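Local coordinates for tetratricopeptide repeat protein (Parabacteroides merdae ATCC 43184, PDB 4R7S) that is of unknown function but, as a tetratricopeptide repeat protein built from stacked helical hairpins, probably serves as a scaffold for binding other proteins or peptides, at residues 52-65 / 77-89. Numbering follows the deposited sequence.
With EDO (1,2-ethanediol), chain H.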
loop_
_atom_site.group_PDB
_atom_site.type_symbol
_atom_site.label_atom_id
_atom_site.label_comp_id
_atom_site.label_asym_id
_atom_site.label_seq_id
_atom_site.Cartn_x
_atom_site.Cartn_y
_atom_site.Cartn_z
ATOM N N ARG A 52 7.581 2.392 -13.047
ATOM C CA ARG A 52 6.760 1.714 -12.033
ATOM C C ARG A 52 5.276 1.720 -12.448
ATOM O O ARG A 52 4.611 0.697 -12.318
ATOM C CB ARG A 52 6.933 2.378 -10.652
ATOM C CG ARG A 52 6.331 1.569 -9.507
ATOM C CD ARG A 52 6.177 2.395 -8.245
ATOM N NE ARG A 52 5.729 1.549 -7.139
ATOM C CZ ARG A 52 5.562 1.951 -5.885
ATOM N NH1 ARG A 52 5.806 3.210 -5.544
ATOM N NH2 ARG A 52 5.144 1.100 -4.962
ATOM N N ARG A 53 4.776 2.864 -12.965
ATOM C CA ARG A 53 3.393 3.017 -13.415
ATOM C C ARG A 53 3.091 2.173 -14.678
ATOM O O ARG A 53 1.936 2.088 -15.085
ATOM C CB ARG A 53 3.072 4.486 -13.667
ATOM C CG ARG A 53 2.838 5.304 -12.398
ATOM C CD ARG A 53 2.645 6.766 -12.724
ATOM N NE ARG A 53 1.506 6.982 -13.616
ATOM C CZ ARG A 53 1.308 8.078 -14.342
ATOM N NH1 ARG A 53 2.187 9.074 -14.313
ATOM N NH2 ARG A 53 0.238 8.181 -15.118
ATOM N N GLN A 54 4.121 1.540 -15.267
ATOM C CA GLN A 54 4.013 0.645 -16.415
ATOM C C GLN A 54 4.098 -0.817 -15.981
ATOM O O GLN A 54 3.882 -1.722 -16.805
ATOM C CB GLN A 54 5.121 0.930 -17.421
ATOM C CG GLN A 54 4.766 1.997 -18.438
ATOM C CD GLN A 54 5.963 2.256 -19.319
ATOM O OE1 GLN A 54 6.161 1.614 -20.362
ATOM N NE2 GLN A 54 6.835 3.136 -18.866
ATOM N N GLY A 55 4.440 -1.032 -14.704
ATOM C CA GLY A 55 4.617 -2.353 -14.127
ATOM C C GLY A 55 6.019 -2.894 -14.300
ATOM O O GLY A 55 6.296 -4.028 -13.903
ATOM N N LYS A 56 6.925 -2.089 -14.902
ATOM C CA LYS A 56 8.342 -2.419 -15.108
ATOM C C LYS A 56 9.070 -2.167 -13.761
ATOM O O LYS A 56 9.900 -1.257 -13.620
ATOM C CB LYS A 56 8.929 -1.587 -16.263
ATOM C CG LYS A 56 8.050 -1.526 -17.506
ATOM C CD LYS A 56 8.880 -1.497 -18.784
ATOM C CE LYS A 56 8.963 -0.146 -19.448
ATOM N NZ LYS A 56 10.082 -0.066 -20.435
ATOM N N LEU A 57 8.695 -2.973 -12.761
ATOM C CA LEU A 57 9.134 -2.866 -11.375
ATOM C C LEU A 57 10.653 -3.079 -11.179
ATOM O O LEU A 57 11.268 -2.297 -10.449
ATOM C CB LEU A 57 8.342 -3.838 -10.491
ATOM C CG LEU A 57 6.803 -3.752 -10.529
ATOM C CD1 LEU A 57 6.191 -4.602 -9.415
ATOM C CD2 LEU A 57 6.288 -2.301 -10.414
ATOM N N GLN A 58 11.255 -4.099 -11.822
ATOM C CA GLN A 58 12.695 -4.330 -11.688
ATOM C C GLN A 58 13.484 -3.180 -12.298
ATOM O O GLN A 58 14.478 -2.768 -11.699
ATOM C CB GLN A 58 13.140 -5.687 -12.295
ATOM C CG GLN A 58 12.848 -6.933 -11.423
ATOM C CD GLN A 58 13.182 -6.807 -9.944
ATOM O OE1 GLN A 58 14.270 -6.360 -9.532
ATOM N NE2 GLN A 58 12.240 -7.217 -9.108
ATOM N N GLU A 59 13.016 -2.631 -13.448
ATOM C CA GLU A 59 13.635 -1.489 -14.154
ATOM C C GLU A 59 13.572 -0.219 -13.302
ATOM O O GLU A 59 14.570 0.507 -13.170
ATOM C CB GLU A 59 12.926 -1.223 -15.495
ATOM C CG GLU A 59 13.507 -1.991 -16.662
ATOM C CD GLU A 59 12.476 -2.385 -17.698
ATOM O OE1 GLU A 59 11.716 -3.348 -17.438
ATOM O OE2 GLU A 59 12.425 -1.730 -18.765
ATOM N N ALA A 60 12.376 0.043 -12.748
ATOM C CA ALA A 60 12.080 1.168 -11.876
ATOM C C ALA A 60 13.010 1.150 -10.677
ATOM O O ALA A 60 13.497 2.201 -10.281
ATOM C CB ALA A 60 10.636 1.101 -11.420
ATOM N N LEU A 61 13.307 -0.044 -10.138
ATOM C CA LEU A 61 14.215 -0.173 -9.002
ATOM C C LEU A 61 15.616 0.283 -9.398
ATOM O O LEU A 61 16.255 1.003 -8.627
ATOM C CB LEU A 61 14.222 -1.617 -8.439
ATOM C CG LEU A 61 15.266 -1.970 -7.364
ATOM C CD1 LEU A 61 15.204 -1.027 -6.154
ATOM C CD2 LEU A 61 15.115 -3.419 -6.921
ATOM N N ILE A 62 16.066 -0.084 -10.600
ATOM C CA ILE A 62 17.398 0.304 -11.078
ATOM C C ILE A 62 17.476 1.852 -11.227
ATOM O O ILE A 62 18.472 2.457 -10.789
ATOM C CB ILE A 62 17.789 -0.476 -12.367
ATOM C CG1 ILE A 62 18.062 -1.972 -11.998
ATOM C CG2 ILE A 62 18.999 0.169 -13.079
ATOM C CD1 ILE A 62 18.334 -2.969 -13.153
ATOM N N SER A 63 16.407 2.476 -11.772
ATOM C CA SER A 63 16.339 3.928 -11.957
ATOM C C SER A 63 16.415 4.663 -10.596
ATOM O O SER A 63 17.237 5.572 -10.441
ATOM C CB SER A 63 15.084 4.321 -12.730
ATOM O OG SER A 63 15.182 3.903 -14.083
ATOM N N TYR A 64 15.614 4.232 -9.609
ATOM C CA TYR A 64 15.624 4.798 -8.259
ATOM C C TYR A 64 16.982 4.583 -7.577
ATOM O O TYR A 64 17.479 5.505 -6.920
ATOM C CB TYR A 64 14.500 4.203 -7.385
ATOM C CG TYR A 64 13.090 4.649 -7.726
ATOM C CD1 TYR A 64 12.832 5.943 -8.173
ATOM C CD2 TYR A 64 12.002 3.813 -7.494
ATOM C CE1 TYR A 64 11.534 6.366 -8.451
ATOM C CE2 TYR A 64 10.703 4.216 -7.791
ATOM C CZ TYR A 64 10.474 5.493 -8.265
ATOM O OH TYR A 64 9.187 5.884 -8.503
ATOM N N THR A 65 17.586 3.395 -7.747
ATOM C CA THR A 65 18.894 3.084 -7.179
ATOM C C THR A 65 19.956 4.052 -7.749
ATOM O O THR A 65 20.790 4.561 -6.983
ATOM C CB THR A 65 19.247 1.604 -7.407
ATOM O OG1 THR A 65 18.352 0.817 -6.614
ATOM C CG2 THR A 65 20.677 1.273 -7.010
ATOM N N ILE A 77 13.144 10.166 -3.370
ATOM C CA ILE A 77 13.730 8.926 -3.874
ATOM C C ILE A 77 13.566 7.790 -2.834
ATOM O O ILE A 77 13.141 6.703 -3.208
ATOM C CB ILE A 77 15.215 9.125 -4.335
ATOM C CG1 ILE A 77 15.317 10.300 -5.338
ATOM C CG2 ILE A 77 15.773 7.828 -4.972
ATOM C CD1 ILE A 77 16.804 10.816 -5.632
ATOM N N LEU A 78 13.829 8.060 -1.543
ATOM C CA LEU A 78 13.731 7.057 -0.486
ATOM C C LEU A 78 12.309 6.590 -0.293
ATOM O O LEU A 78 12.073 5.389 -0.193
ATOM C CB LEU A 78 14.309 7.587 0.845
ATOM C CG LEU A 78 15.835 7.726 0.890
ATOM C CD1 LEU A 78 16.251 8.541 2.082
ATOM C CD2 LEU A 78 16.529 6.359 0.888
ATOM N N GLU A 79 11.360 7.528 -0.291
ATOM C CA GLU A 79 9.933 7.244 -0.142
ATOM C C GLU A 79 9.416 6.425 -1.336
ATOM O O GLU A 79 8.657 5.490 -1.130
ATOM C CB GLU A 79 9.154 8.562 0.013
ATOM C CG GLU A 79 7.652 8.402 0.146
ATOM C CD GLU A 79 6.862 9.689 0.019
ATOM O OE1 GLU A 79 7.184 10.660 0.740
ATOM O OE2 GLU A 79 5.888 9.707 -0.766
ATOM N N ASN A 80 9.855 6.734 -2.559
ATOM C CA ASN A 80 9.382 5.998 -3.726
ATOM C C ASN A 80 10.002 4.598 -3.831
ATOM O O ASN A 80 9.274 3.635 -4.088
ATOM C CB ASN A 80 9.602 6.810 -5.007
ATOM C CG ASN A 80 8.558 7.895 -5.134
ATOM O OD1 ASN A 80 7.421 7.671 -5.549
ATOM N ND2 ASN A 80 8.861 9.058 -4.655
ATOM N N ARG A 81 11.304 4.472 -3.580
ATOM C CA ARG A 81 12.008 3.181 -3.642
ATOM C C ARG A 81 11.572 2.272 -2.472
ATOM O O ARG A 81 11.416 1.064 -2.668
ATOM C CB ARG A 81 13.522 3.419 -3.638
ATOM C CG ARG A 81 14.410 2.268 -4.090
ATOM C CD ARG A 81 15.544 2.307 -3.096
ATOM N NE ARG A 81 16.853 1.945 -3.607
ATOM C CZ ARG A 81 17.942 1.842 -2.851
ATOM N NH1 ARG A 81 17.874 2.057 -1.540
ATOM N NH2 ARG A 81 19.107 1.522 -3.396
ATOM N N ALA A 82 11.334 2.845 -1.274
ATOM C CA ALA A 82 10.857 2.020 -0.158
ATOM C C ALA A 82 9.477 1.455 -0.498
ATOM O O ALA A 82 9.243 0.266 -0.295
ATOM C CB ALA A 82 10.816 2.815 1.132
ATOM N N SER A 83 8.606 2.286 -1.106
ATOM C CA SER A 83 7.276 1.891 -1.552
ATOM C C SER A 83 7.391 0.827 -2.643
ATOM O O SER A 83 6.609 -0.121 -2.658
ATOM C CB SER A 83 6.506 3.101 -2.068
ATOM O OG SER A 83 5.243 2.720 -2.581
ATOM N N LEU A 84 8.367 0.974 -3.540
ATOM C CA LEU A 84 8.580 -0.008 -4.587
ATOM C C LEU A 84 9.062 -1.340 -3.979
ATOM O O LEU A 84 8.570 -2.390 -4.388
ATOM C CB LEU A 84 9.559 0.514 -5.655
ATOM C CG LEU A 84 9.901 -0.449 -6.803
ATOM C CD1 LEU A 84 8.674 -0.836 -7.613
ATOM C CD2 LEU A 84 10.923 0.146 -7.696
ATOM N N TYR A 85 9.984 -1.292 -2.987
ATOM C CA TYR A 85 10.489 -2.486 -2.304
ATOM C C TYR A 85 9.351 -3.270 -1.663
ATOM O O TYR A 85 9.335 -4.494 -1.734
ATOM C CB TYR A 85 11.538 -2.119 -1.244
ATOM C CG TYR A 85 12.952 -1.969 -1.767
ATOM C CD1 TYR A 85 13.473 -2.864 -2.696
ATOM C CD2 TYR A 85 13.787 -0.960 -1.295
ATOM C CE1 TYR A 85 14.784 -2.747 -3.161
ATOM C CE2 TYR A 85 15.109 -0.851 -1.731
ATOM C CZ TYR A 85 15.602 -1.746 -2.669
ATOM O OH TYR A 85 16.891 -1.645 -3.125
ATOM N N THR A 86 8.386 -2.553 -1.063
ATOM C CA THR A 86 7.209 -3.103 -0.413
ATOM C C THR A 86 6.385 -3.872 -1.453
ATOM O O THR A 86 5.989 -5.010 -1.183
ATOM C CB THR A 86 6.422 -1.983 0.296
ATOM O OG1 THR A 86 7.235 -1.459 1.348
ATOM C CG2 THR A 86 5.118 -2.483 0.918
ATOM N N GLU A 87 6.187 -3.270 -2.651
ATOM C CA GLU A 87 5.448 -3.856 -3.768
ATOM C C GLU A 87 6.170 -5.116 -4.286
ATOM O O GLU A 87 5.509 -6.062 -4.724
ATOM C CB GLU A 87 5.270 -2.816 -4.883
ATOM C CG GLU A 87 4.132 -3.151 -5.832
ATOM C CD GLU A 87 3.964 -2.279 -7.060
ATOM O OE1 GLU A 87 4.297 -1.076 -6.993
ATOM O OE2 GLU A 87 3.426 -2.787 -8.070
ATOM N N LEU A 88 7.519 -5.143 -4.200
ATOM C CA LEU A 88 8.323 -6.291 -4.614
ATOM C C LEU A 88 8.448 -7.330 -3.485
ATOM O O LEU A 88 9.079 -8.373 -3.685
ATOM C CB LEU A 88 9.727 -5.858 -5.052
ATOM C CG LEU A 88 9.877 -4.990 -6.290
ATOM C CD1 LEU A 88 11.303 -4.428 -6.375
ATOM C CD2 LEU A 88 9.557 -5.770 -7.556
ATOM N N GLY A 89 7.879 -7.032 -2.313
ATOM C CA GLY A 89 7.945 -7.912 -1.144
ATOM C C GLY A 89 9.321 -7.963 -0.486
ATOM O O GLY A 89 9.595 -8.867 0.315
HETATM C C1 EDO H . 6.111 10.949 -8.037
HETATM O O1 EDO H . 5.447 10.027 -7.166
HETATM C C2 EDO H . 7.661 10.825 -7.914
HETATM O O2 EDO H . 8.263 10.813 -9.207
HETATM O O HOH W 1 6.978 5.413 -6.953
#
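Helices 57-65 and 77-87 run antiparallel at 153°, their axes 9.9 Å apart at the closest point, with the CA atoms of Y64 and R81 the nearest pair. L84 enters as a knob among R52, L57, A60 and L61; with CG anti to the backbone N (chi1 178°) and chi2 at 61°, CD2 lies 3.4 Å from L61 N and at the edge of the Y64 ring. N80 CB covers one face of that ring in a CH-pi contact, 4.1 Å from its centroid. Such antiparallel packing of successive helices is that of a tetratricopeptide repeat array. R52, in the last turn of helix 40-52, which ends in a Schellman motif at G55, reaches across fully extended. Its NE and NH2 both hold E87 OE1, NE at 3.0 Å in a side-on salt bridge, while NH1 and NH2 close end-on upon S83 OG, all near the guanidinium plane. A water joins R52 NH1 to Y64 OH, also bonded to T49 OG1, and to N80 OD1; N80 ND2 bonds T76 O. A leucine in place of R52 would probably leave the E87 carboxylate without its charged mate. L61 CD1 meets Y85 CE1 at 3.5 Å, and R81 NH2 bonds T65 OG1 weakly, NH1 being salt-bridged to D97.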